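Local coordinates for rhamnose ABC transporter, periplasmic rhamnose-binding protein (Kribbella flavida, PDB 4KVF) that probably binds rhamnose or a related sugar as the solute-binding component of an ABC transporter, at residues Leu45-Asn50 / Val101-Asp106. Numbering follows the deposited sequence.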
ATOM      1  N   LEU A  45     -15.108   2.080   4.757  1.00 21.73           N
ATOM      2  CA  LEU A  45     -15.610   2.268   3.392  1.00 22.76           C
ATOM      3  C   LEU A  45     -14.431   2.149   2.443  1.00 22.40           C
ATOM      4  O   LEU A  45     -13.788   3.157   2.094  1.00 21.39           O
ATOM      5  CB  LEU A  45     -16.264   3.652   3.236  1.00 24.50           C
ATOM      6  CG  LEU A  45     -16.754   4.100   1.845  1.00 24.10           C
ATOM      7  CD1 LEU A  45     -17.581   3.022   1.170  1.00 27.05           C
ATOM      8  CD2 LEU A  45     -17.570   5.384   1.983  1.00 28.56           C
ATOM      9  N   PRO A  46     -14.145   0.917   2.013  1.00 24.27           N
ATOM     10  CA  PRO A  46     -13.069   0.695   1.044  1.00 26.63           C
ATOM     11  C   PRO A  46     -13.507   1.147  -0.349  1.00 29.42           C
ATOM     12  O   PRO A  46     -14.655   1.555  -0.527  1.00 32.66           O
ATOM     13  CB  PRO A  46     -12.878  -0.817   1.094  1.00 30.31           C
ATOM     14  CG  PRO A  46     -14.261  -1.344   1.382  1.00 33.74           C
ATOM     15  CD  PRO A  46     -14.907  -0.320   2.294  1.00 26.41           C
ATOM     16  N   LYS A  47     -12.601   1.084  -1.321  1.00 30.29           N
ATOM     17  CA  LYS A  47     -12.949   1.425  -2.698  1.00 33.29           C
ATOM     18  C   LYS A  47     -13.970   0.455  -3.291  1.00 40.32           C
ATOM     19  O   LYS A  47     -14.915   0.873  -3.959  1.00 42.30           O
ATOM     20  CB  LYS A  47     -11.694   1.480  -3.569  1.00 39.19           C
ATOM     21  CG  LYS A  47     -10.701   2.525  -3.095  1.00 44.31           C
ATOM     22  CD  LYS A  47      -9.631   2.792  -4.135  1.00 44.54           C
ATOM     23  CE  LYS A  47      -9.027   4.165  -3.926  1.00 43.46           C
ATOM     24  NZ  LYS A  47      -7.863   4.384  -4.831  1.00 52.36           N
ATOM     25  N   GLN A  48     -13.768  -0.839  -3.051  1.00 37.00           N
ATOM     26  CA  GLN A  48     -14.707  -1.867  -3.497  1.00 46.50           C
ATOM     27  C   GLN A  48     -14.795  -3.007  -2.490  1.00 52.92           C
ATOM     28  O   GLN A  48     -13.772  -3.515  -2.029  1.00 54.52           O
ATOM     29  CB  GLN A  48     -14.306  -2.429  -4.867  1.00 51.23           C
ATOM     30  CG  GLN A  48     -14.654  -1.540  -6.053  1.00 61.08           C
ATOM     31  CD  GLN A  48     -14.720  -2.308  -7.369  1.00 69.25           C
ATOM     32  OE1 GLN A  48     -15.031  -3.500  -7.392  1.00 66.69           O
ATOM     33  NE2 GLN A  48     -14.430  -1.621  -8.472  1.00 69.17           N
ATOM     34  N   LEU A  49     -16.019  -3.403  -2.151  1.00 48.53           N
ATOM     35  CA  LEU A  49     -16.236  -4.563  -1.292  1.00 47.39           C
ATOM     36  C   LEU A  49     -15.970  -5.854  -2.059  1.00 61.36           C
ATOM     37  O   LEU A  49     -16.029  -5.878  -3.290  1.00 54.78           O
ATOM     38  CB  LEU A  49     -17.673  -4.582  -0.759  1.00 51.31           C
ATOM     39  CG  LEU A  49     -18.025  -3.576   0.336  1.00 44.70           C
ATOM     40  CD1 LEU A  49     -19.447  -3.788   0.865  1.00 47.95           C
ATOM     41  CD2 LEU A  49     -17.012  -3.708   1.444  1.00 44.78           C
ATOM     42  N   ASN A  50     -15.660  -6.919  -1.321  1.00 60.41           N
ATOM     43  CA  ASN A  50     -15.645  -8.278  -1.862  1.00 69.25           C
ATOM     44  C   ASN A  50     -14.565  -8.614  -2.897  1.00 65.48           C
ATOM     45  O   ASN A  50     -14.852  -9.175  -3.954  1.00 59.08           O
ATOM     46  CB  ASN A  50     -17.039  -8.670  -2.374  1.00 76.89           C
ATOM     47  CG  ASN A  50     -18.076  -8.696  -1.264  1.00 78.98           C
ATOM     48  OD1 ASN A  50     -19.108  -8.020  -1.341  1.00 80.67           O
ATOM     49  ND2 ASN A  50     -17.801  -9.473  -0.218  1.00 70.88           N
ATOM     50  N   VAL A 101     -13.632   5.437   8.325  1.00 23.44           N
ATOM     51  CA  VAL A 101     -12.366   5.084   7.694  1.00 21.89           C
ATOM     52  C   VAL A 101     -12.635   4.820   6.214  1.00 23.47           C
ATOM     53  O   VAL A 101     -13.337   3.865   5.851  1.00 23.40           O
ATOM     54  CB  VAL A 101     -11.774   3.824   8.349  1.00 19.98           C
ATOM     55  CG1 VAL A 101     -10.429   3.492   7.730  1.00 22.20           C
ATOM     56  CG2 VAL A 101     -11.632   4.054   9.842  1.00 23.04           C
ATOM     57  N   VAL A 102     -12.078   5.663   5.350  1.00 22.37           N
ATOM     58  CA  VAL A 102     -12.486   5.637   3.949  1.00 20.77           C
ATOM     59  C   VAL A 102     -11.304   5.696   2.972  1.00 22.72           C
ATOM     60  O   VAL A 102     -10.355   6.466   3.161  1.00 21.87           O
ATOM     61  CB  VAL A 102     -13.489   6.789   3.663  1.00 22.08           C
ATOM     62  CG1 VAL A 102     -12.908   8.137   4.111  1.00 24.20           C
ATOM     63  CG2 VAL A 102     -13.889   6.821   2.188  1.00 21.61           C
ATOM     64  N   ALA A 103     -11.372   4.885   1.924  1.00 23.25           N
ATOM     65  CA  ALA A 103     -10.381   4.954   0.853  1.00 22.99           C
ATOM     66  C   ALA A 103     -11.018   5.764  -0.263  1.00 25.50           C
ATOM     67  O   ALA A 103     -11.860   5.260  -0.995  1.00 28.97           O
ATOM     68  CB  ALA A 103     -10.014   3.554   0.358  1.00 24.48           C
ATOM     69  N   ALA A 104     -10.626   7.027  -0.371  1.00 22.26           N
ATOM     70  CA  ALA A 104     -11.264   7.941  -1.324  1.00 23.10           C
ATOM     71  C   ALA A 104     -10.911   7.669  -2.782  1.00 28.79           C
ATOM     72  O   ALA A 104      -9.738   7.657  -3.163  1.00 26.41           O
ATOM     73  CB  ALA A 104     -10.921   9.407  -0.944  1.00 22.92           C
ATOM     74  N   ASN A 105     -11.925   7.453  -3.621  1.00 26.46           N
ATOM     75  CA  ASN A 105     -11.687   7.253  -5.046  1.00 27.37           C
ATOM     76  C   ASN A 105     -11.284   8.542  -5.747  1.00 27.43           C
ATOM     77  O   ASN A 105     -10.490   8.532  -6.684  1.00 29.27           O
ATOM     78  CB  ASN A 105     -12.924   6.666  -5.724  1.00 33.00           C
ATOM     79  CG  ASN A 105     -13.148   5.213  -5.360  1.00 45.97           C
ATOM     80  OD1 ASN A 105     -12.192   4.477  -5.099  1.00 49.25           O
ATOM     81  ND2 ASN A 105     -14.409   4.788  -5.348  1.00 41.50           N
ATOM     82  N   ASP A 106     -11.858   9.648  -5.279  1.00 27.80           N
ATOM     83  CA  ASP A 106     -11.527  10.979  -5.773  1.00 31.30           C
ATOM     84  C   ASP A 106     -11.239  11.849  -4.561  1.00 27.76           C
ATOM     85  O   ASP A 106     -11.983  11.812  -3.590  1.00 25.54           O
ATOM     86  CB  ASP A 106     -12.690  11.571  -6.570  1.00 30.80           C
ATOM     87  CG  ASP A 106     -12.384  12.964  -7.080  1.00 34.54           C
ATOM     88  OD1 ASP A 106     -11.675  13.070  -8.093  1.00 38.27           O
ATOM     89  OD2 ASP A 106     -12.836  13.952  -6.456  1.00 33.52           O
TER
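The carboxamide of N105 meets K47 through its oxygen end: the lysine chain runs past OD1 rather than over either face of the amide, with K47 CG and CD both 3.2 Å from N105 OD1, CB and CE slightly farther. The other flat group, the P46 ring, turns away from 101-106, leaving P46 CA as its nearest approach to the A103 methyl. K47 CG lies 3.7 Å from A103 CB, and K47 CE approaches A104 O at 3.6 Å. Extended beyond CG (chi2 -167°, chi3 157°), the lysine carries NZ past these groups to a hydrogen bond with S129 OG. With an alanine here, S129 OG is likely to lose this partner and a gap to open beside the A103 methyl. Where the strands end, two backbone bonds continue the parallel pairing: L45 N to V101 O (2.7 Å) and A103 N to L45 O (3.0 Å), with V102 CA adding a CA-H...O contact to L45 O. L45 and V102 point to the same sheet face, CD2 against CG2 at 4.0 Å. Here strands 41-45 and 99-102 end side by side in the six-stranded parallel sheet. The order 2-1-3-4-5 of its first five strands is consistent with a type I periplasmic binding protein. L45 packs on Y88 and I89 of helix 85-94, P46 on L74 of strand 71-74, and V102 on T126 of strand 123-127.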